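Long-range contact in lipid-transfer protein (Thermomonospora curvata, PDB 6OK1), which is a lipid-transfer protein of the thiolase superfamily, with N-terminal and C-terminal thiolase-like regions in one chain: residues A[103-115]-A[217-231]. Numbering follows the deposited sequence. Where two conformers were deposited one is given.
Sequences EVVVCYRAFNERS and ESDGGQALVVVSTER
V105, C107, R109 and F111 pair with V226, L224, Q222 and G220 through eight backbone hydrogen bonds, joining strands 104-112 and 219-228 antiparallel, their axes 4.6 Å apart at closest approach. On one face V104 lays CG2 beside CG1 of V227 at 4.0 Å, while V106 sets CG1 against CB of A223 at the same distance and CG2 against CG2 of V225. Further along, A110 CB rests on CA of G221, 3.6 Å away, where the backbones come close and a glycine leaves room for the methyl. The other face carries C107, whose SG lies near V226 CG2, and F111, whose CD1 and CE1 lie 3.6 Å from S218 O, the oxygen coming to the ring obliquely.

Where strand 104-112 ends, D219, at the start of the partner strand, holds the turn at 113-115. With CG anti to its carbonyl carbon (chi1 -70°), its carboxylate reaches the backbone: OD1 accepts from R114 N at 2.9 Å, nearly along the C-O axis, and from S115 N at 3.0 Å on the syn side. These two donors, with S22 N at OD2, would fix the carboxylate's rotation.

The pair lies inside the thiolase-fold sheet, between strands 50-54 and 8-15. Helix 26-40 covers A110 and V225; helix 86-98 packs on V105, C107 and V226 across the sheet, and helix 348-359 reaches Q222 and L224.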
ATOM      1  N   GLU A 103     -11.890  14.632   8.819  1.00 26.76           N
ATOM      2  CA  GLU A 103     -11.775  15.417  10.045  1.00 27.36           C
ATOM      3  C   GLU A 103     -10.969  14.721  11.135  1.00 29.17           C
ATOM      4  O   GLU A 103     -10.295  15.395  11.919  1.00 25.88           O
ATOM      5  CB  GLU A 103     -13.179  15.748  10.567  1.00 28.45           C
ATOM      6  CG  GLU A 103     -13.888  16.775   9.667  1.00 36.37           C
ATOM      7  CD  GLU A 103     -15.267  17.115  10.149  1.00 70.73           C
ATOM      8  OE1 GLU A 103     -16.047  16.174  10.396  1.00 50.58           O
ATOM      9  OE2 GLU A 103     -15.563  18.319  10.293  1.00101.30           O
ATOM     10  N   VAL A 104     -10.996  13.394  11.198  1.00 24.98           N
ATOM     11  CA  VAL A 104     -10.363  12.650  12.288  1.00 22.70           C
ATOM     12  C   VAL A 104      -9.719  11.406  11.695  1.00 22.94           C
ATOM     13  O   VAL A 104     -10.427  10.479  11.284  1.00 24.04           O
ATOM     14  CB  VAL A 104     -11.362  12.251  13.381  1.00 28.36           C
ATOM     15  CG1 VAL A 104     -10.662  11.534  14.494  1.00 24.93           C
ATOM     16  CG2 VAL A 104     -12.088  13.496  13.930  1.00 28.33           C
ATOM     17  N   VAL A 105      -8.392  11.377  11.651  1.00 24.23           N
ATOM     18  CA  VAL A 105      -7.654  10.314  10.975  1.00 21.71           C
ATOM     19  C   VAL A 105      -6.817   9.592  12.013  1.00 21.90           C
ATOM     20  O   VAL A 105      -6.114  10.233  12.803  1.00 25.97           O
ATOM     21  CB  VAL A 105      -6.786  10.858   9.834  1.00 24.98           C
ATOM     22  CG1 VAL A 105      -6.124   9.688   9.082  1.00 21.94           C
ATOM     23  CG2 VAL A 105      -7.652  11.726   8.878  1.00 23.47           C
ATOM     24  N   VAL A 106      -6.874   8.265  12.017  1.00 22.18           N
ATOM     25  CA  VAL A 106      -6.003   7.466  12.875  1.00 20.41           C
ATOM     26  C   VAL A 106      -4.933   6.785  12.032  1.00 23.60           C
ATOM     27  O   VAL A 106      -5.244   6.096  11.062  1.00 21.56           O
ATOM     28  CB  VAL A 106      -6.798   6.437  13.693  1.00 21.27           C
ATOM     29  CG1 VAL A 106      -5.900   5.768  14.694  1.00 24.57           C
ATOM     30  CG2 VAL A 106      -7.963   7.130  14.423  1.00 25.96           C
ATOM     31  N   CYS A 107      -3.673   6.980  12.412  1.00 22.27           N
ATOM     32  CA  CYS A 107      -2.530   6.328  11.795  1.00 19.86           C
ATOM     33  C   CYS A 107      -2.083   5.204  12.720  1.00 19.94           C
ATOM     34  O   CYS A 107      -1.962   5.426  13.923  1.00 23.94           O
ATOM     35  CB  CYS A 107      -1.381   7.320  11.589  1.00 25.53           C
ATOM     36  SG  CYS A 107      -1.869   8.868  10.822  1.00 24.49           S
ATOM     37  N   TYR A 108      -1.848   3.999  12.177  1.00 21.31           N
ATOM     38  CA  TYR A 108      -1.534   2.877  13.063  1.00 22.26           C
ATOM     39  C   TYR A 108      -0.588   1.874  12.412  1.00 22.00           C
ATOM     40  O   TYR A 108      -0.428   1.825  11.193  1.00 22.69           O
ATOM     41  CB  TYR A 108      -2.816   2.147  13.516  1.00 22.88           C
ATOM     42  CG  TYR A 108      -3.579   1.455  12.395  1.00 24.28           C
ATOM     43  CD1 TYR A 108      -4.521   2.137  11.661  1.00 25.56           C
ATOM     44  CD2 TYR A 108      -3.360   0.118  12.083  1.00 20.84           C
ATOM     45  CE1 TYR A 108      -5.219   1.505  10.635  1.00 19.96           C
ATOM     46  CE2 TYR A 108      -4.048  -0.509  11.048  1.00 21.74           C
ATOM     47  CZ  TYR A 108      -4.977   0.192  10.348  1.00 24.18           C
ATOM     48  OH  TYR A 108      -5.670  -0.388   9.332  1.00 23.62           O
ATOM     49  N   ARG A 109       0.033   1.059  13.266  1.00 20.21           N
ATOM     50  CA  ARG A 109       0.819  -0.090  12.855  1.00 20.05           C
ATOM     51  C   ARG A 109       0.797  -1.057  14.022  1.00 22.49           C
ATOM     52  O   ARG A 109       1.028  -0.649  15.163  1.00 22.36           O
ATOM     53  CB  ARG A 109       2.262   0.310  12.498  1.00 21.20           C
ATOM     54  CG  ARG A 109       3.110  -0.792  11.883  1.00 19.55           C
ATOM     55  CD  ARG A 109       2.718  -1.064  10.449  1.00 21.56           C
ATOM     56  NE  ARG A 109       3.614  -2.035   9.821  1.00 23.45           N
ATOM     57  CZ  ARG A 109       3.410  -3.342   9.740  1.00 23.06           C
ATOM     58  NH1 ARG A 109       2.301  -3.915  10.213  1.00 23.38           N
ATOM     59  NH2 ARG A 109       4.344  -4.106   9.164  1.00 24.30           N
ATOM     60  N   ALA A 110       0.520  -2.322  13.745  1.00 20.05           N
ATOM     61  CA  ALA A 110       0.570  -3.332  14.797  1.00 20.25           C
ATOM     62  C   ALA A 110       0.999  -4.671  14.225  1.00 22.72           C
ATOM     63  O   ALA A 110       0.580  -5.051  13.129  1.00 23.54           O
ATOM     64  CB  ALA A 110      -0.791  -3.471  15.495  1.00 22.26           C
ATOM     65  N   PHE A 111       1.846  -5.387  14.960  1.00 22.03           N
ATOM     66  CA  PHE A 111       2.324  -6.665  14.459  1.00 20.34           C
ATOM     67  C   PHE A 111       2.867  -7.521  15.592  1.00 21.19           C
ATOM     68  O   PHE A 111       3.147  -7.041  16.703  1.00 21.29           O
ATOM     69  CB  PHE A 111       3.397  -6.491  13.364  1.00 22.45           C
ATOM     70  CG  PHE A 111       4.467  -5.464  13.664  1.00 23.57           C
ATOM     71  CD1 PHE A 111       5.170  -5.461  14.863  1.00 25.17           C
ATOM     72  CD2 PHE A 111       4.837  -4.548  12.682  1.00 28.89           C
ATOM     73  CE1 PHE A 111       6.196  -4.532  15.103  1.00 26.77           C
ATOM     74  CE2 PHE A 111       5.867  -3.624  12.900  1.00 31.10           C
ATOM     75  CZ  PHE A 111       6.543  -3.612  14.128  1.00 24.98           C
ATOM     76  N   ASN A 112       3.025  -8.805  15.280  1.00 22.41           N
ATOM     77  CA  ASN A 112       3.765  -9.745  16.108  1.00 23.39           C
ATOM     78  C   ASN A 112       5.061 -10.129  15.406  1.00 20.72           C
ATOM     79  O   ASN A 112       5.225 -11.243  14.932  1.00 24.53           O
ATOM     80  CB  ASN A 112       2.927 -10.986  16.359  1.00 22.53           C
ATOM     81  CG  ASN A 112       1.782 -10.717  17.289  1.00 27.66           C
ATOM     82  OD1 ASN A 112       1.944 -10.051  18.317  1.00 23.57           O
ATOM     83  ND2 ASN A 112       0.604 -11.221  16.935  1.00 26.92           N
ATOM     84  N   GLU A 113       5.995  -9.195  15.323  1.00 22.58           N
ATOM     85  CA  GLU A 113       7.240  -9.478  14.624  0.63 21.51           C
ATOM     86  C   GLU A 113       8.180 -10.363  15.424  1.00 24.17           C
ATOM     87  O   GLU A 113       9.024 -11.018  14.827  1.00 25.21           O
ATOM     88  CB  GLU A 113       7.975  -8.179  14.255  0.63 22.17           C
ATOM     89  CG  GLU A 113       7.428  -7.474  13.041  0.63 23.00           C
ATOM     90  CD  GLU A 113       8.506  -6.859  12.182  0.63 70.51           C
ATOM     91  OE1 GLU A 113       8.424  -7.047  10.958  0.63 50.47           O
ATOM     92  OE2 GLU A 113       9.425  -6.192  12.714  0.63 26.81           O
ATOM     93  N   ARG A 114       8.061 -10.395  16.754  1.00 23.87           N
ATOM     94  CA  ARG A 114       8.914 -11.287  17.534  1.00 25.47           C
ATOM     95  C   ARG A 114       8.348 -12.693  17.642  1.00 25.77           C
ATOM     96  O   ARG A 114       9.097 -13.665  17.515  1.00 30.23           O
ATOM     97  CB  ARG A 114       9.131 -10.727  18.936  1.00 27.28           C
ATOM     98  CG  ARG A 114      10.281 -11.449  19.689  1.00 27.06           C
ATOM     99  CD  ARG A 114      11.603 -11.199  18.998  1.00 30.89           C
ATOM    100  NE  ARG A 114      12.754 -11.915  19.538  1.00 33.62           N
ATOM    101  CZ  ARG A 114      13.060 -13.182  19.268  1.00 33.51           C
ATOM    102  NH1 ARG A 114      12.235 -13.938  18.558  1.00 27.01           N
ATOM    103  NH2 ARG A 114      14.200 -13.693  19.727  1.00 27.94           N
ATOM    104  N   SER A 115       7.034 -12.816  17.840  1.00 23.48           N
ATOM    105  CA  SER A 115       6.408 -14.112  18.044  1.00 26.69           C
ATOM    106  C   SER A 115       5.796 -14.721  16.787  1.00 35.98           C
ATOM    107  O   SER A 115       5.488 -15.918  16.794  1.00 33.00           O
ATOM    108  CB  SER A 115       5.325 -14.008  19.116  1.00 26.95           C
ATOM    109  OG  SER A 115       4.239 -13.166  18.718  1.00 26.88           O
ATOM    110  N   GLU A 217      13.405  -7.508  17.474  1.00 23.29           N
ATOM    111  CA  GLU A 217      12.030  -7.407  17.024  1.00 21.98           C
ATOM    112  C   GLU A 217      11.062  -7.354  18.210  1.00 23.99           C
ATOM    113  O   GLU A 217      11.376  -7.760  19.337  1.00 25.32           O
ATOM    114  CB  GLU A 217      11.690  -8.584  16.127  1.00 21.92           C
ATOM    115  CG  GLU A 217      12.674  -8.732  14.961  1.00 31.26           C
ATOM    116  CD  GLU A 217      12.273  -9.773  13.973  1.00 50.32           C
ATOM    117  OE1 GLU A 217      12.178 -10.954  14.371  1.00 56.13           O
ATOM    118  OE2 GLU A 217      12.054  -9.400  12.797  1.00 81.67           O
ATOM    119  N   SER A 218       9.852  -6.859  17.923  1.00 21.03           N
ATOM    120  CA  SER A 218       8.848  -6.585  18.932  1.00 23.55           C
ATOM    121  C   SER A 218       7.477  -7.067  18.483  1.00 24.26           C
ATOM    122  O   SER A 218       7.184  -7.157  17.287  1.00 22.70           O
ATOM    123  CB  SER A 218       8.736  -5.090  19.227  1.00 23.77           C
ATOM    124  OG  SER A 218       9.966  -4.519  19.647  1.00 25.89           O
ATOM    125  N   ASP A 219       6.633  -7.351  19.478  1.00 20.82           N
ATOM    126  CA  ASP A 219       5.198  -7.484  19.312  1.00 22.43           C
ATOM    127  C   ASP A 219       4.551  -6.240  19.912  1.00 23.76           C
ATOM    128  O   ASP A 219       4.923  -5.808  21.011  1.00 23.75           O
ATOM    129  CB  ASP A 219       4.633  -8.698  20.048  1.00 23.73           C
ATOM    130  CG  ASP A 219       5.019 -10.042  19.442  1.00 22.73           C
ATOM    131  OD1 ASP A 219       5.768 -10.136  18.443  1.00 22.11           O
ATOM    132  OD2 ASP A 219       4.510 -11.045  20.001  1.00 24.75           O
ATOM    133  N   GLY A 220       3.591  -5.669  19.205  1.00 22.63           N
ATOM    134  CA  GLY A 220       2.874  -4.535  19.745  1.00 20.67           C
ATOM    135  C   GLY A 220       2.209  -3.698  18.670  1.00 22.68           C
ATOM    136  O   GLY A 220       2.363  -3.940  17.470  1.00 22.47           O
ATOM    137  N   GLY A 221       1.459  -2.710  19.140  1.00 22.65           N
ATOM    138  CA  GLY A 221       0.738  -1.790  18.255  1.00 20.98           C
ATOM    139  C   GLY A 221       0.828  -0.361  18.747  1.00 21.35           C
ATOM    140  O   GLY A 221       0.925  -0.098  19.948  1.00 23.41           O
ATOM    141  N   GLN A 222       0.820   0.574  17.786  1.00 21.39           N
ATOM    142  CA  GLN A 222       0.914   2.006  18.049  1.00 20.81           C
ATOM    143  C   GLN A 222      -0.065   2.737  17.144  1.00 24.36           C
ATOM    144  O   GLN A 222      -0.139   2.446  15.944  1.00 22.68           O
ATOM    145  CB  GLN A 222       2.330   2.530  17.795  1.00 21.85           C
ATOM    146  CG  GLN A 222       2.500   4.019  17.959  1.00 19.42           C
ATOM    147  CD  GLN A 222       2.551   4.443  19.419  1.00 20.67           C
ATOM    148  OE1 GLN A 222       3.466   4.066  20.156  1.00 24.09           O
ATOM    149  NE2 GLN A 222       1.594   5.269  19.823  1.00 25.06           N
ATOM    150  N   ALA A 223      -0.784   3.718  17.710  1.00 21.78           N
ATOM    151  CA  ALA A 223      -1.735   4.510  16.939  1.00 23.50           C
ATOM    152  C   ALA A 223      -1.619   5.976  17.321  1.00 23.83           C
ATOM    153  O   ALA A 223      -1.116   6.319  18.387  1.00 23.06           O
ATOM    154  CB  ALA A 223      -3.184   4.041  17.148  1.00 25.51           C
ATOM    155  N   LEU A 224      -2.033   6.837  16.391  1.00 21.82           N
ATOM    156  CA  LEU A 224      -1.915   8.291  16.503  1.00 25.75           C
ATOM    157  C   LEU A 224      -3.170   8.902  15.895  1.00 24.38           C
ATOM    158  O   LEU A 224      -3.554   8.506  14.796  1.00 23.63           O
ATOM    159  CB  LEU A 224      -0.690   8.817  15.742  1.00 23.38           C
ATOM    160  CG  LEU A 224       0.652   8.121  15.980  1.00 27.46           C
ATOM    161  CD1 LEU A 224       1.619   8.423  14.874  1.00 24.78           C
ATOM    162  CD2 LEU A 224       1.268   8.542  17.309  1.00 25.80           C
ATOM    163  N   VAL A 225      -3.779   9.883  16.580  1.00 22.81           N
ATOM    164  CA  VAL A 225      -4.992  10.563  16.115  1.00 24.67           C
ATOM    165  C   VAL A 225      -4.628  11.960  15.624  1.00 23.84           C
ATOM    166  O   VAL A 225      -4.056  12.761  16.370  1.00 26.00           O
ATOM    167  CB  VAL A 225      -6.048  10.655  17.231  1.00 27.55           C
ATOM    168  CG1 VAL A 225      -7.228  11.498  16.778  1.00 28.63           C
ATOM    169  CG2 VAL A 225      -6.525   9.269  17.592  1.00 26.14           C
ATOM    170  N   VAL A 226      -4.999  12.265  14.382  1.00 23.83           N
ATOM    171  CA  VAL A 226      -4.694  13.549  13.757  1.00 23.09           C
ATOM    172  C   VAL A 226      -6.014  14.258  13.489  1.00 26.85           C
ATOM    173  O   VAL A 226      -6.948  13.654  12.949  1.00 25.95           O
ATOM    174  CB  VAL A 226      -3.888  13.345  12.457  1.00 24.34           C
ATOM    175  CG1 VAL A 226      -3.623  14.685  11.717  1.00 26.94           C
ATOM    176  CG2 VAL A 226      -2.545  12.655  12.769  1.00 25.78           C
ATOM    177  N   VAL A 227      -6.092  15.538  13.867  1.00 24.32           N
ATOM    178  CA  VAL A 227      -7.268  16.366  13.622  1.00 24.55           C
ATOM    179  C   VAL A 227      -6.796  17.745  13.178  1.00 29.65           C
ATOM    180  O   VAL A 227      -5.597  18.039  13.167  1.00 29.53           O
ATOM    181  CB  VAL A 227      -8.160  16.486  14.880  1.00 24.50           C
ATOM    182  CG1 VAL A 227      -8.733  15.155  15.246  1.00 26.65           C
ATOM    183  CG2 VAL A 227      -7.358  17.035  16.026  1.00 30.22           C
ATOM    184  N   SER A 228      -7.747  18.630  12.853  1.00 27.91           N
ATOM    185  CA  SER A 228      -7.335  19.998  12.593  1.00 27.05           C
ATOM    186  C   SER A 228      -6.774  20.618  13.869  1.00 27.48           C
ATOM    187  O   SER A 228      -7.136  20.246  14.990  1.00 32.69           O
ATOM    188  CB  SER A 228      -8.507  20.837  12.075  1.00 31.00           C
ATOM    189  OG  SER A 228      -9.430  21.070  13.122  1.00 30.76           O
ATOM    190  N   THR A 229      -5.884  21.592  13.697  1.00 32.30           N
ATOM    191  CA  THR A 229      -5.355  22.286  14.859  1.00 28.69           C
ATOM    192  C   THR A 229      -6.477  22.971  15.648  1.00 34.17           C
ATOM    193  O   THR A 229      -6.469  22.944  16.884  1.00 31.08           O
ATOM    194  CB  THR A 229      -4.269  23.274  14.415  1.00 34.74           C
ATOM    195  OG1 THR A 229      -3.149  22.533  13.888  1.00 32.24           O
ATOM    196  CG2 THR A 229      -3.784  24.110  15.572  1.00 33.61           C
ATOM    197  N   GLU A 230      -7.472  23.539  14.955  1.00 34.91           N
ATOM    198  CA  GLU A 230      -8.613  24.159  15.639  1.00 31.89           C
ATOM    199  C   GLU A 230      -9.346  23.136  16.500  1.00 41.24           C
ATOM    200  O   GLU A 230      -9.654  23.397  17.673  1.00 35.77           O
ATOM    201  CB  GLU A 230      -9.575  24.804  14.627  1.00 31.63           C
ATOM    202  CG  GLU A 230      -9.027  26.010  13.884  1.00136.50           C
ATOM    203  CD  GLU A 230      -7.981  25.650  12.850  1.00168.90           C
ATOM    204  OE1 GLU A 230      -7.850  24.455  12.514  1.00134.54           O
ATOM    205  OE2 GLU A 230      -7.289  26.570  12.373  1.00 84.14           O
ATOM    206  N   ARG A 231      -9.612  21.948  15.939  1.00 34.13           N
ATOM    207  CA  ARG A 231     -10.246  20.884  16.710  0.50 21.64           C
ATOM    208  C   ARG A 231      -9.385  20.448  17.882  1.00 32.16           C
ATOM    209  O   ARG A 231      -9.887  20.242  18.996  1.00 35.54           O
ATOM    210  CB  ARG A 231     -10.534  19.694  15.789  0.50 27.59           C
ATOM    211  CG  ARG A 231     -11.468  18.626  16.345  0.50 59.81           C
ATOM    212  CD  ARG A 231     -12.734  18.505  15.491  0.50122.99           C
ATOM    213  NE  ARG A 231     -13.438  17.235  15.666  0.50 74.15           N
ATOM    214  CZ  ARG A 231     -14.000  16.845  16.805  0.50 69.26           C
ATOM    215  NH1 ARG A 231     -13.913  17.607  17.880  0.50 31.84           N
ATOM    216  NH2 ARG A 231     -14.630  15.685  16.883  0.50 48.46           N
TER
HETATM  217  O   HOH W   1     -10.551  18.011  12.410  1.00 27.29           O
HETATM  218  O   HOH W   2       9.685  -5.545  15.387  1.00 21.53           O
HETATM  219  O   HOH W   3       9.893 -10.532  11.479  1.00 56.18           O